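Local coordinates for protein phosphoglycerate dehydrogenase (Lactobacillus plantarum, PDB 3EVT) that probably catalyses the NAD-dependent oxidation of 3-phospho-D-glycerate to 3-phosphohydroxypyruvate, the reaction that opens the phosphorylated route to serine, at residues Thr26-Ala31 with Ala35-Gln40; Leu141-Gly146 with His207-Glu212; Phe296-Phe299 with Gly303-Val306. One frame throughout, in Å; residues are numbered along the deposited sequence.

Overall arrangement
Contact 2 is buried, whereas contacts 1 and 3 lie at the surface on the far side of the chain's centre. The chemistry follows place: contact 2 joins two aromatic rings and a leucine inside the Rossmann-type domain, contact 1 is a single salt bridge from the outermost strand of the five-stranded sheet to the loop after it, and contact 3 folds the end of helix 284-302 onto the chain that follows it through a backbone bond and side-chain packing. No strand or helix is common to any two, but contacts 1 and 3 touch, Phe-27 CZ packing 3.7 Å from Phe-296 CE2. Contact 2 stands apart, its nearest atoms about 33 Å from contact 1 and about 18 Å from contact 3.

Contact 1. Residues Thr26-Ala31 with Ala35-Gln40; sequences TFKDAA and AADYDQ
Lys-28 and Asp-37 meet through one salt bridge, and the geometry shows it to be one-sided. Lys-28 NZ lies 2.7 Å from Asp-37 OD2 but 4.1 Å from Asp-37 OD1, so a single carboxylate oxygen takes the ammonium group. That oxygen is approached on its syn side, with NZ 19° out of the carboxylate plane. With CG of Lys-28 anti to the backbone N (chi1 -161°), the chain runs on extended, and a bend at the last torsion brings NZ to Asp-37. The two side chains cross at about a right angle. NZ has a second acceptor in the backbone oxygen of Ala-32, so the amine also holds the connection between the segments.

Van der Waals contact is slight and confined to the same pair. The aliphatic part of Lys-28 brings CD to 3.4 Å from Asp-37 OD2, and the segments bury only 78 Å² together. Within 26-31, a weak bond of 3.3 Å from Ala-31 N to Asp-29 OD1 bridges the turn that follows the strand.

Strand 26-29 is the outermost on its side of the parallel five-stranded sheet, which probably belongs to the substrate-binding domain, as in other D-2-hydroxyacid dehydrogenases. Its backbone bonds to strand 3-6. Phe-27 packs on helix 12-21 and Tyr-38 on helix 50-56; between them the bridge ties the edge strand to the connection leading on to strand 41-45.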
# COMPACT_ATOMS: atom_id res chain seq x y z
N THR A 26 -2.84 -5.58 33.13
CA THR A 26 -3.49 -6.86 33.39
C THR A 26 -4.57 -7.11 32.34
O THR A 26 -5.50 -6.30 32.17
CB THR A 26 -4.21 -6.87 34.76
OG1 THR A 26 -3.33 -6.38 35.76
CG2 THR A 26 -4.56 -8.28 35.13
N PHE A 27 -4.46 -8.25 31.66
CA PHE A 27 -5.47 -8.70 30.72
C PHE A 27 -6.39 -9.72 31.40
O PHE A 27 -6.11 -10.90 31.47
CB PHE A 27 -4.76 -9.19 29.44
CG PHE A 27 -3.91 -8.12 28.83
CD1 PHE A 27 -4.48 -7.21 27.93
CD2 PHE A 27 -2.59 -7.92 29.27
CE1 PHE A 27 -3.75 -6.16 27.40
CE2 PHE A 27 -1.84 -6.87 28.75
CZ PHE A 27 -2.41 -5.98 27.80
N LYS A 28 -7.49 -9.23 31.96
CA LYS A 28 -8.31 -10.11 32.81
C LYS A 28 -9.51 -10.80 32.13
O LYS A 28 -10.49 -10.16 31.75
CB LYS A 28 -8.78 -9.37 34.07
CG LYS A 28 -9.22 -10.36 35.17
CD LYS A 28 -9.26 -9.76 36.58
CE LYS A 28 -9.02 -10.86 37.64
NZ LYS A 28 -9.97 -10.80 38.81
N ASP A 29 -9.43 -12.12 32.02
CA ASP A 29 -10.57 -12.95 31.63
C ASP A 29 -11.86 -12.51 32.35
O ASP A 29 -11.89 -12.38 33.56
CB ASP A 29 -10.24 -14.41 31.95
CG ASP A 29 -11.17 -15.41 31.26
OD1 ASP A 29 -12.31 -15.04 30.86
OD2 ASP A 29 -10.76 -16.60 31.13
N ALA A 30 -12.93 -12.26 31.59
CA ALA A 30 -14.17 -11.79 32.21
C ALA A 30 -14.81 -12.74 33.24
O ALA A 30 -15.67 -12.33 34.01
CB ALA A 30 -15.17 -11.45 31.14
N ALA A 31 -14.42 -14.01 33.22
CA ALA A 31 -14.93 -14.98 34.18
C ALA A 31 -14.37 -14.68 35.57
O ALA A 31 -15.09 -14.75 36.58
CB ALA A 31 -14.56 -16.42 33.74
N ALA A 35 -15.91 -7.36 41.63
CA ALA A 35 -16.33 -5.96 41.69
C ALA A 35 -15.23 -5.08 42.22
O ALA A 35 -15.30 -3.86 42.15
CB ALA A 35 -17.58 -5.80 42.51
N ALA A 36 -14.19 -5.71 42.77
CA ALA A 36 -13.03 -4.96 43.21
C ALA A 36 -12.27 -4.47 41.97
O ALA A 36 -11.69 -3.38 41.97
CB ALA A 36 -12.14 -5.82 44.05
N ASP A 37 -12.31 -5.27 40.90
CA ASP A 37 -11.71 -4.88 39.62
C ASP A 37 -12.41 -3.70 38.94
O ASP A 37 -11.76 -2.86 38.34
CB ASP A 37 -11.65 -6.09 38.67
CG ASP A 37 -10.72 -7.18 39.18
OD1 ASP A 37 -9.63 -6.83 39.70
OD2 ASP A 37 -11.07 -8.37 39.08
N TYR A 38 -13.73 -3.63 39.04
CA TYR A 38 -14.53 -2.73 38.22
C TYR A 38 -13.89 -1.37 37.88
O TYR A 38 -13.84 -0.97 36.72
CB TYR A 38 -15.91 -2.52 38.84
CG TYR A 38 -16.82 -3.73 38.82
CD1 TYR A 38 -16.37 -4.96 38.40
CD2 TYR A 38 -18.13 -3.63 39.26
CE1 TYR A 38 -17.20 -6.06 38.40
CE2 TYR A 38 -18.97 -4.72 39.27
CZ TYR A 38 -18.51 -5.93 38.84
OH TYR A 38 -19.35 -7.03 38.83
N ASP A 39 -13.43 -0.64 38.88
CA ASP A 39 -12.97 0.72 38.59
C ASP A 39 -11.53 0.72 38.05
O ASP A 39 -10.96 1.75 37.74
CB ASP A 39 -13.14 1.63 39.82
CG ASP A 39 -14.61 1.91 40.15
OD1 ASP A 39 -15.49 1.36 39.43
OD2 ASP A 39 -14.90 2.68 41.11
N GLN A 40 -10.97 -0.48 37.93
CA GLN A 40 -9.65 -0.73 37.37
C GLN A 40 -9.64 -0.86 35.83
O GLN A 40 -8.65 -0.55 35.16
CB GLN A 40 -9.16 -2.05 37.92
CG GLN A 40 -9.06 -2.08 39.41
CD GLN A 40 -8.08 -1.05 39.81
OE1 GLN A 40 -6.90 -1.37 40.11
NE2 GLN A 40 -8.51 0.21 39.76

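Contact 2. Residues Leu141-Gly146 with His207-Glu212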
# COMPACT_ATOMS: atom_id res chain seq x y z
N LEU A 141 -8.85 3.14 -12.41
CA LEU A 141 -10.28 3.21 -12.65
C LEU A 141 -10.99 1.97 -12.05
O LEU A 141 -10.75 0.82 -12.46
CB LEU A 141 -10.51 3.31 -14.18
CG LEU A 141 -12.01 3.30 -14.59
CD1 LEU A 141 -12.80 4.48 -13.96
CD2 LEU A 141 -12.09 3.33 -16.12
N ILE A 142 -11.87 2.19 -11.08
CA ILE A 142 -12.63 1.06 -10.46
C ILE A 142 -14.14 1.17 -10.75
O ILE A 142 -14.75 2.19 -10.50
CB ILE A 142 -12.47 1.03 -8.90
CG1 ILE A 142 -10.99 1.20 -8.47
CG2 ILE A 142 -13.15 -0.24 -8.26
CD1 ILE A 142 -10.82 1.56 -6.92
N TYR A 143 -14.70 0.09 -11.29
CA TYR A 143 -16.12 -0.08 -11.50
C TYR A 143 -16.73 -0.74 -10.27
O TYR A 143 -16.42 -1.91 -9.96
CB TYR A 143 -16.37 -1.00 -12.73
CG TYR A 143 -16.10 -0.36 -14.09
CD1 TYR A 143 -17.17 -0.02 -14.95
CD2 TYR A 143 -14.79 -0.12 -14.54
CE1 TYR A 143 -16.95 0.53 -16.19
CE2 TYR A 143 -14.55 0.44 -15.79
CZ TYR A 143 -15.65 0.77 -16.61
OH TYR A 143 -15.46 1.35 -17.85
N GLY A 144 -17.58 0.02 -9.57
CA GLY A 144 -18.11 -0.44 -8.30
C GLY A 144 -17.56 0.41 -7.19
O GLY A 144 -16.37 0.29 -6.82
N THR A 145 -18.40 1.27 -6.63
CA THR A 145 -17.95 2.16 -5.56
C THR A 145 -18.62 1.77 -4.22
O THR A 145 -18.76 2.61 -3.30
CB THR A 145 -18.15 3.67 -5.93
OG1 THR A 145 -19.55 3.95 -6.09
CG2 THR A 145 -17.43 4.01 -7.24
N GLY A 146 -19.01 0.50 -4.10
CA GLY A 146 -19.46 -0.05 -2.82
C GLY A 146 -18.30 -0.16 -1.82
O GLY A 146 -17.23 0.45 -2.03
N HIS A 207 -20.56 -9.24 -20.08
CA HIS A 207 -19.61 -8.88 -21.14
C HIS A 207 -19.42 -7.35 -21.29
O HIS A 207 -19.26 -6.83 -22.39
CB HIS A 207 -19.99 -9.54 -22.47
CG HIS A 207 -19.70 -11.02 -22.50
ND1 HIS A 207 -19.59 -11.74 -23.67
CD2 HIS A 207 -19.46 -11.90 -21.50
CE1 HIS A 207 -19.32 -13.00 -23.39
NE2 HIS A 207 -19.24 -13.13 -22.08
N LEU A 208 -19.48 -6.65 -20.16
CA LEU A 208 -19.22 -5.22 -20.12
C LEU A 208 -17.77 -4.97 -20.54
O LEU A 208 -17.46 -4.05 -21.31
CB LEU A 208 -19.47 -4.68 -18.71
CG LEU A 208 -19.09 -3.21 -18.59
CD1 LEU A 208 -19.76 -2.50 -19.71
CD2 LEU A 208 -19.47 -2.62 -17.27
N PHE A 209 -16.87 -5.84 -20.08
CA PHE A 209 -15.47 -5.79 -20.50
C PHE A 209 -15.25 -6.58 -21.79
O PHE A 209 -14.98 -7.78 -21.81
CB PHE A 209 -14.55 -6.15 -19.31
CG PHE A 209 -14.80 -5.26 -18.12
CD1 PHE A 209 -14.11 -4.05 -17.97
CD2 PHE A 209 -15.80 -5.58 -17.19
CE1 PHE A 209 -14.39 -3.17 -16.89
CE2 PHE A 209 -16.09 -4.72 -16.14
CZ PHE A 209 -15.37 -3.49 -15.98
N SER A 210 -15.37 -5.86 -22.89
CA SER A 210 -15.33 -6.51 -24.18
C SER A 210 -14.82 -5.53 -25.24
O SER A 210 -14.24 -4.47 -24.90
CB SER A 210 -16.74 -7.02 -24.52
OG SER A 210 -16.70 -8.00 -25.54
N THR A 211 -15.01 -5.88 -26.52
CA THR A 211 -14.38 -5.13 -27.62
C THR A 211 -14.55 -3.62 -27.55
O THR A 211 -13.55 -2.90 -27.63
CB THR A 211 -14.73 -5.69 -29.08
OG1 THR A 211 -13.92 -6.83 -29.37
CG2 THR A 211 -14.43 -4.64 -30.14
N GLU A 212 -15.78 -3.12 -27.42
CA GLU A 212 -15.95 -1.65 -27.44
C GLU A 212 -15.14 -0.97 -26.34
O GLU A 212 -14.39 -0.02 -26.60
CB GLU A 212 -17.42 -1.26 -27.33
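The rings of Tyr-143 and Phe-209 form a T-shaped pair in which Phe-209 presents its edge to a face of Tyr-143. The evidence is direct: the centroids are 5.0 Å apart and the planes stand at 77°. CZ of Phe-209 leads, 3.6 Å above the tyrosine plane and displaced toward the rim, and it comes within 3.7 Å of Tyr-143 CD2. Beside it, Phe-209 CE1 lies 3.8 Å from Tyr-143 CE2, so two adjacent carbons of one edge share the face. Phe-209 CB does not point at segment 141-146, but CG anti to the carbonyl carbon (chi1 -55°) brings the ring end up to it, the side chains sliding past each other in opposite directions.

Tyr-143 ends strand 139-143 of the parallel seven-stranded sheet of the Rossmann-type NAD-binding domain. Gly-144 and Gly-146 follow at once and fit the GxGxxG turn of that fold, with Gly-146 at the N-cap of helix 147-158. Both side chains also touch Ile-195 and Asn-197 of strand 194-197, the neighbouring strand, which helps to bury them.

The other side of the contact is looser. Leu-208 is partly exposed and reaches Tyr-143 through CD2 alone, 4.2 Å from CD1 of the tyrosine, meeting the ring obliquely. Nothing polar joins the segments; flanking the pair, His-207 NE2 and Ser-210 OG are bonded to Glu-255 and Asp-233 respectively.

Contact 3. Residues Phe296-Phe299 with Gly303-Val306; sequences FAQF and GTLV
Gln-298 runs alongside Thr-304, both side chains pointing the same way, and its chain can be followed atom by atom from CB to NE2. CB lies 3.4 Å from Thr-304 O. Because CG is anti to the backbone N (chi1 -178°), the next atom stays beside the following chain, with CG 3.1 Å from Thr-304 O and 4.0 Å from Leu-305 C. A bend at chi2 (53°) then turns the amide so that its nitrogen end comes to the threonine hydroxyl: CD is 3.7 Å from Thr-304 OG1, and NE2 approaches that same OG1 to 2.9 Å. The hydroxyl has a firm partner elsewhere, a hydrogen bond to Asp-302 OD1.

This is the C-terminal end of helix 284-302, where Gly-303 leaves helical geometry with a positive phi of 83°. A side chain at those backbone angles would press on the preceding carbonyl oxygen. Gly-303 N still gives a bent i to i-4 bond to Phe-299 O, 2.8 Å, at the end of the helix; beyond it the chain turns back along the helix. Cutting Gln-298 back to an alanine is likely to open a gap beside Thr-304 and Leu-305 and to cost the hydroxyl its amide neighbour.

Across the turn, Phe-299 CB packs loosely on Leu-305 CD2, 4.4 Å away. Leu-305 also touches Val-86 and Ala-88 of strand 86-88, while Val-306 N is bonded to Asn-295 OD1, one turn earlier on the helix.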
# COMPACT_ATOMS: atom_id res chain seq x y z
N PHE A 296 -5.33 -0.87 20.53
CA PHE A 296 -4.78 -0.82 21.87
C PHE A 296 -3.35 -0.24 21.91
O PHE A 296 -3.03 0.54 22.79
CB PHE A 296 -4.85 -2.21 22.52
CG PHE A 296 -4.31 -2.28 23.96
CD1 PHE A 296 -5.03 -1.78 25.02
CD2 PHE A 296 -3.12 -2.93 24.22
CE1 PHE A 296 -4.53 -1.86 26.34
CE2 PHE A 296 -2.61 -3.02 25.51
CZ PHE A 296 -3.32 -2.49 26.59
N ALA A 297 -2.48 -0.59 20.96
CA ALA A 297 -1.14 -0.02 20.94
C ALA A 297 -1.15 1.51 20.83
O ALA A 297 -0.38 2.20 21.50
CB ALA A 297 -0.27 -0.68 19.82
N GLN A 298 -2.09 2.02 20.04
CA GLN A 298 -2.22 3.42 19.76
C GLN A 298 -2.88 4.10 20.95
O GLN A 298 -2.43 5.16 21.38
CB GLN A 298 -3.05 3.59 18.50
CG GLN A 298 -3.24 4.99 18.01
CD GLN A 298 -1.95 5.75 17.85
OE1 GLN A 298 -0.88 5.18 17.60
NE2 GLN A 298 -2.03 7.05 18.02
N PHE A 299 -3.94 3.48 21.47
CA PHE A 299 -4.55 3.90 22.72
C PHE A 299 -3.53 4.06 23.88
O PHE A 299 -3.57 5.01 24.67
CB PHE A 299 -5.64 2.91 23.16
CG PHE A 299 -6.15 3.20 24.53
CD1 PHE A 299 -7.07 4.22 24.73
CD2 PHE A 299 -5.65 2.51 25.62
CE1 PHE A 299 -7.51 4.53 25.99
CE2 PHE A 299 -6.09 2.80 26.92
CZ PHE A 299 -7.01 3.83 27.11
N GLY A 303 -3.81 7.59 23.55
CA GLY A 303 -5.23 7.71 23.80
C GLY A 303 -6.10 7.70 22.56
O GLY A 303 -7.32 7.74 22.67
N THR A 304 -5.53 7.61 21.37
CA THR A 304 -6.38 7.54 20.18
C THR A 304 -6.39 6.14 19.56
O THR A 304 -5.59 5.28 19.95
CB THR A 304 -5.92 8.58 19.11
OG1 THR A 304 -4.55 8.30 18.74
CG2 THR A 304 -6.01 9.98 19.72
N LEU A 305 -7.27 5.96 18.58
CA LEU A 305 -7.46 4.71 17.85
C LEU A 305 -6.96 4.87 16.44
O LEU A 305 -6.97 5.99 15.90
CB LEU A 305 -8.95 4.34 17.82
CG LEU A 305 -9.54 4.20 19.21
CD1 LEU A 305 -11.05 3.84 19.13
CD2 LEU A 305 -8.70 3.16 19.99
N VAL A 306 -6.56 3.76 15.82
CA VAL A 306 -6.13 3.81 14.44
C VAL A 306 -7.06 3.13 13.44
O VAL A 306 -6.93 3.38 12.25
CB VAL A 306 -4.81 3.14 14.27
CG1 VAL A 306 -4.86 1.73 14.78
CG2 VAL A 306 -4.47 3.15 12.80